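Local coordinates for Phosphoglucomutase/phosphomannomutase family protein (Burkholderia thailandensis, PDB 3UW2), which probably catalyses intramolecular phosphoryl transfer on phosphohexoses, as a metal-dependent member of the phosphohexose mutase family, at residues Q246-K251 and G271-D276; E220-F225 and K253-E258. One frame throughout, in Å; residues are numbered along the deposited sequence.

How the contacts relate
Contacts 1 and 2 lie on the same four-stranded mixed sheet, with their centres about 9 Å apart. Both segment pairs belong to alpha/beta/alpha domain II. The helix 246-254 serves both: 246-251 packs on the edge strand 270-273 in contact 1, and its last residues lead into the loop that meets the other edge strand, 221-224, in contact 2. Lys275 ties the two together, because Lys275 NZ lies 2.8 Å from Ala257 O, a probable hydrogen bond. The zinc ion is held by Asp264, Asp266 and Asp268, in the connection between strands 259-263 and 270-273. Both contacts lie away from that site.

Contact 1: Q246-K251 and G271-D276; sequences QDVIAK and GVVTKD
Val273 meets Val248 and Ile249 through apolar side chains alone. Val273 CG1 lies 3.6 Å from Ile249 CG1, with the two side chains set roughly perpendicular. Val273 CG2 lies 3.8 Å from Val248 CG1, and here the two valines lie alongside, pointing opposite ways. CG1 of Val273 makes the closest approach to Ile249, CG2 and CB those to Val248. Val248 offers the methyl that stands anti to its backbone N (chi1 156°).

The polar link is a water. It donates to Ile249 O at 3.0 Å. It also donates to Lys275 O, at 2.7 Å, and so bridges the helix backbone to the turn that follows the strand. Within that turn, Thr274 OG1 donates to Asp276 OD1 at 2.6 Å. The hydroxyl meets OD1 on the anti side of the carboxylate and 34° out of its plane. Asp276 OD1 is also bonded to Asn386.

Helix 246-254 lies against one face of the sheet, where Val248 also touches Val198 of strand 197-200 and Leu224 of strand 221-224. Val272 and Thr274 point away from helix 246-254 and pack on helix 381-386.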
loop_
_atom_site.group_PDB
_atom_site.type_symbol
_atom_site.label_atom_id
_atom_site.label_comp_id
_atom_site.label_asym_id
_atom_site.label_seq_id
_atom_site.Cartn_x
_atom_site.Cartn_y
_atom_site.Cartn_z
ATOM N N GLN A 246 17.630 8.758 3.669
ATOM C CA GLN A 246 18.809 9.630 3.734
ATOM C C GLN A 246 19.836 9.273 2.652
ATOM O O GLN A 246 20.522 10.171 2.166
ATOM C CB GLN A 246 19.408 9.700 5.149
ATOM C CG GLN A 246 18.424 10.278 6.174
ATOM C CD GLN A 246 17.893 11.644 5.750
ATOM O OE1 GLN A 246 18.678 12.536 5.455
ATOM N NE2 GLN A 246 16.562 11.799 5.683
ATOM N N ASP A 247 19.894 7.999 2.231
ATOM C CA ASP A 247 20.794 7.574 1.148
ATOM C C ASP A 247 20.357 8.101 -0.191
ATOM O O ASP A 247 21.213 8.514 -0.990
ATOM C CB ASP A 247 20.911 6.053 1.056
ATOM C CG ASP A 247 21.616 5.474 2.267
ATOM O OD1 ASP A 247 22.782 5.809 2.466
ATOM O OD2 ASP A 247 20.999 4.744 3.058
ATOM N N VAL A 248 19.041 8.062 -0.469
ATOM C CA VAL A 248 18.520 8.586 -1.730
ATOM C C VAL A 248 18.806 10.135 -1.763
ATOM O O VAL A 248 19.196 10.674 -2.820
ATOM C CB VAL A 248 16.977 8.362 -1.841
ATOM C CG1 VAL A 248 16.327 9.366 -2.797
ATOM C CG2 VAL A 248 16.668 6.925 -2.205
ATOM N N ILE A 249 18.656 10.826 -0.627
ATOM C CA ILE A 249 18.815 12.292 -0.585
ATOM C C ILE A 249 20.293 12.622 -0.864
ATOM O O ILE A 249 20.617 13.526 -1.648
ATOM C CB ILE A 249 18.367 12.880 0.771
ATOM C CG1 ILE A 249 16.833 12.967 0.876
ATOM C CG2 ILE A 249 19.053 14.245 1.098
ATOM C CD1 ILE A 249 16.334 13.101 2.301
ATOM N N ALA A 250 21.201 11.862 -0.228
ATOM C CA ALA A 250 22.634 12.081 -0.397
ATOM C C ALA A 250 23.045 11.778 -1.831
ATOM O O ALA A 250 23.890 12.468 -2.385
ATOM C CB ALA A 250 23.446 11.251 0.606
ATOM N N LYS A 251 22.493 10.738 -2.433
ATOM C CA LYS A 251 22.810 10.378 -3.787
ATOM C C LYS A 251 22.351 11.404 -4.817
ATOM O O LYS A 251 23.059 11.637 -5.810
ATOM C CB LYS A 251 22.175 9.014 -4.128
ATOM C CG LYS A 251 22.870 8.274 -5.219
ATOM C CD LYS A 251 24.382 8.088 -4.948
ATOM C CE LYS A 251 24.672 6.801 -4.192
ATOM N NZ LYS A 251 26.119 6.837 -3.768
ATOM N N GLY A 271 8.093 5.740 -2.372
ATOM C CA GLY A 271 8.542 7.046 -1.815
ATOM C C GLY A 271 9.235 7.867 -2.896
ATOM O O GLY A 271 9.976 7.299 -3.715
ATOM N N VAL A 272 9.035 9.198 -2.887
ATOM C CA VAL A 272 9.489 10.110 -3.953
ATOM C C VAL A 272 10.184 11.258 -3.276
ATOM O O VAL A 272 9.622 11.912 -2.383
ATOM C CB VAL A 272 8.285 10.693 -4.797
ATOM C CG1 VAL A 272 8.769 11.748 -5.810
ATOM C CG2 VAL A 272 7.504 9.579 -5.493
ATOM N N VAL A 273 11.421 11.494 -3.710
ATOM C CA VAL A 273 12.288 12.565 -3.194
ATOM C C VAL A 273 12.730 13.466 -4.371
ATOM O O VAL A 273 13.156 12.975 -5.426
ATOM C CB VAL A 273 13.588 11.972 -2.507
ATOM C CG1 VAL A 273 14.495 13.062 -1.914
ATOM C CG2 VAL A 273 13.225 10.997 -1.394
ATOM N N THR A 274 12.655 14.773 -4.175
ATOM C CA THR A 274 13.173 15.701 -5.155
ATOM C C THR A 274 14.713 15.851 -5.107
ATOM O O THR A 274 15.378 15.390 -4.178
ATOM C CB THR A 274 12.546 17.113 -5.007
ATOM O OG1 THR A 274 12.962 17.669 -3.758
ATOM C CG2 THR A 274 10.993 17.002 -5.057
ATOM N N LYS A 275 15.238 16.522 -6.130
ATOM C CA LYS A 275 16.636 16.787 -6.319
ATOM C C LYS A 275 17.185 17.518 -5.080
ATOM O O LYS A 275 18.279 17.174 -4.560
ATOM C CB LYS A 275 16.785 17.705 -7.567
ATOM C CG LYS A 275 18.226 18.139 -7.932
ATOM C CD LYS A 275 19.076 16.948 -8.435
ATOM C CE LYS A 275 20.532 17.402 -8.729
ATOM N NZ LYS A 275 21.335 16.141 -8.897
ATOM N N ASP A 276 16.436 18.533 -4.643
ATOM C CA ASP A 276 16.780 19.272 -3.447
ATOM C C ASP A 276 16.351 18.606 -2.120
ATOM O O ASP A 276 16.329 19.284 -1.072
ATOM C CB ASP A 276 16.295 20.733 -3.546
ATOM C CG ASP A 276 14.752 20.855 -3.713
ATOM O OD1 ASP A 276 14.067 19.945 -4.205
ATOM O OD2 ASP A 276 14.236 21.925 -3.356
HETATM O O HOH W 1 18.883 15.837 -2.276
#

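Contact 2: E220-F225 and K253-E258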
loop_
_atom_site.group_PDB
_atom_site.type_symbol
_atom_site.label_atom_id
_atom_site.label_comp_id
_atom_site.label_asym_id
_atom_site.label_seq_id
_atom_site.Cartn_x
_atom_site.Cartn_y
_atom_site.Cartn_z
ATOM N N GLU A 220 18.160 6.137 -17.184
ATOM C CA GLU A 220 19.435 5.811 -16.527
ATOM C C GLU A 220 19.234 5.825 -15.023
ATOM O O GLU A 220 18.506 6.663 -14.488
ATOM C CB GLU A 220 20.557 6.801 -16.920
ATOM C CG GLU A 220 21.248 6.390 -18.192
ATOM C CD GLU A 220 22.316 7.398 -18.610
ATOM O OE1 GLU A 220 22.373 7.724 -19.835
ATOM O OE2 GLU A 220 23.081 7.868 -17.711
ATOM N N LEU A 221 19.860 4.884 -14.339
ATOM C CA LEU A 221 19.572 4.649 -12.923
ATOM C C LEU A 221 20.817 4.786 -12.083
ATOM O O LEU A 221 21.884 4.420 -12.545
ATOM C CB LEU A 221 19.003 3.260 -12.751
ATOM C CG LEU A 221 17.753 2.930 -13.555
ATOM C CD1 LEU A 221 17.297 1.547 -13.105
ATOM C CD2 LEU A 221 16.608 3.937 -13.436
ATOM N N VAL A 222 20.697 5.399 -10.914
ATOM C CA VAL A 222 21.727 5.261 -9.935
ATOM C C VAL A 222 21.086 4.345 -8.877
ATOM O O VAL A 222 20.167 4.739 -8.193
ATOM C CB VAL A 222 22.179 6.578 -9.264
ATOM C CG1 VAL A 222 23.392 6.225 -8.441
ATOM C CG2 VAL A 222 22.555 7.643 -10.287
ATOM N N GLU A 223 21.571 3.104 -8.781
ATOM C CA GLU A 223 20.955 2.124 -7.921
ATOM C C GLU A 223 21.480 2.123 -6.460
ATOM O O GLU A 223 22.714 2.168 -6.196
ATOM C CB GLU A 223 21.152 0.741 -8.559
ATOM C CG GLU A 223 20.537 0.685 -9.962
ATOM C CD GLU A 223 20.604 -0.684 -10.601
ATOM O OE1 GLU A 223 20.544 -1.715 -9.894
ATOM O OE2 GLU A 223 20.670 -0.748 -11.838
ATOM N N LEU A 224 20.548 1.973 -5.528
ATOM C CA LEU A 224 20.893 1.819 -4.129
ATOM C C LEU A 224 20.240 0.553 -3.595
ATOM O O LEU A 224 19.016 0.448 -3.626
ATOM C CB LEU A 224 20.416 3.031 -3.290
ATOM C CG LEU A 224 21.232 4.315 -3.421
ATOM C CD1 LEU A 224 20.367 5.489 -2.913
ATOM C CD2 LEU A 224 22.564 4.201 -2.697
ATOM N N PHE A 225 21.044 -0.421 -3.150
ATOM C CA PHE A 225 20.535 -1.627 -2.454
ATOM C C PHE A 225 19.463 -2.365 -3.290
ATOM O O PHE A 225 18.381 -2.695 -2.789
ATOM C CB PHE A 225 19.997 -1.273 -1.040
ATOM C CG PHE A 225 20.784 -0.205 -0.383
ATOM C CD1 PHE A 225 22.161 -0.373 -0.149
ATOM C CD2 PHE A 225 20.176 0.974 0.039
ATOM C CE1 PHE A 225 22.919 0.641 0.456
ATOM C CE2 PHE A 225 20.940 1.988 0.642
ATOM C CZ PHE A 225 22.308 1.832 0.858
ATOM N N LYS A 253 22.226 14.572 -4.091
ATOM C CA LYS A 253 23.200 15.703 -3.971
ATOM C C LYS A 253 24.479 15.391 -4.729
ATOM O O LYS A 253 25.107 16.277 -5.258
ATOM C CB LYS A 253 23.541 16.078 -2.509
ATOM C CG LYS A 253 22.415 16.791 -1.749
ATOM C CD LYS A 253 22.724 17.061 -0.272
ATOM C CE LYS A 253 21.425 17.191 0.566
ATOM N NZ LYS A 253 20.190 17.669 -0.169
ATOM N N ALA A 254 24.868 14.116 -4.788
ATOM C CA ALA A 254 26.212 13.781 -5.239
ATOM C C ALA A 254 26.315 13.292 -6.682
ATOM O O ALA A 254 27.403 12.987 -7.140
ATOM C CB ALA A 254 26.854 12.804 -4.281
ATOM N N THR A 255 25.191 13.208 -7.388
ATOM C CA THR A 255 25.159 12.744 -8.787
ATOM C C THR A 255 24.293 13.718 -9.621
ATOM O O THR A 255 23.665 14.599 -9.052
ATOM C CB THR A 255 24.561 11.315 -8.897
ATOM O OG1 THR A 255 23.150 11.324 -8.549
ATOM C CG2 THR A 255 25.332 10.317 -7.986
ATOM N N ASP A 256 24.226 13.544 -10.937
ATOM C CA ASP A 256 23.312 14.345 -11.744
ATOM C C ASP A 256 21.907 13.713 -11.965
ATOM O O ASP A 256 21.198 14.075 -12.935
ATOM C CB ASP A 256 23.951 14.690 -13.092
ATOM C CG ASP A 256 24.293 13.454 -13.900
ATOM O OD1 ASP A 256 24.053 12.309 -13.425
ATOM O OD2 ASP A 256 24.829 13.634 -15.023
ATOM N N ALA A 257 21.528 12.755 -11.117
ATOM C CA ALA A 257 20.205 12.198 -11.209
ATOM C C ALA A 257 19.250 13.317 -10.873
ATOM O O ALA A 257 19.635 14.278 -10.162
ATOM C CB ALA A 257 20.029 11.019 -10.257
ATOM N N GLU A 258 18.018 13.200 -11.346
ATOM C CA GLU A 258 17.012 14.301 -11.186
ATOM C C GLU A 258 15.994 14.032 -10.080
ATOM O O GLU A 258 15.557 14.954 -9.436
ATOM C CB GLU A 258 16.194 14.480 -12.457
ATOM C CG GLU A 258 17.017 14.741 -13.713
ATOM C CD GLU A 258 16.149 15.141 -14.913
ATOM O OE1 GLU A 258 15.304 16.037 -14.774
ATOM O OE2 GLU A 258 16.296 14.549 -16.002
#
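Val222 reaches across to Thr255 and Ala257 with a single methyl, CG2. Val222 CG2 lies 4.1 Å from Thr255 OG1, and the two side chains approach tip to tip. Val222 CG2 lies 4.2 Å from Ala257 CB, an apolar contact. With CG1 anti to the backbone N (chi1 -172°), CG2 is the branch left facing Thr255 and Ala257.

The closer-packed part is this small patch, with Ala257 buried behind it against Val198 and Lys196. The Thr255 hydroxyl has chi1 67°, which places it between the backbone N and the carbonyl carbon. It is hydrogen-bonded to Lys251 O, one helical turn back. Ala257 N donates to Thr255 OG1 in a weak bond of 3.4 Å, fairly straight at 164°. The hydroxyl thus joins the end of the helix to the loop that follows.

The other side is looser and charged. Glu220 and Asp256 are exposed, and their carboxylates are not in contact, with Glu220 OE2 6.2 Å from Asp256 OD1. Asp256 OD1 has a salt bridge to Lys196, and Glu258 has one to Arg193.

Strand 221-224, at one edge of the sheet, leads through helix 246-254 to strand 259-263, with 197-200 between the two parallel strands. This is a beta-alpha-beta crossover of the alpha/beta/alpha fold.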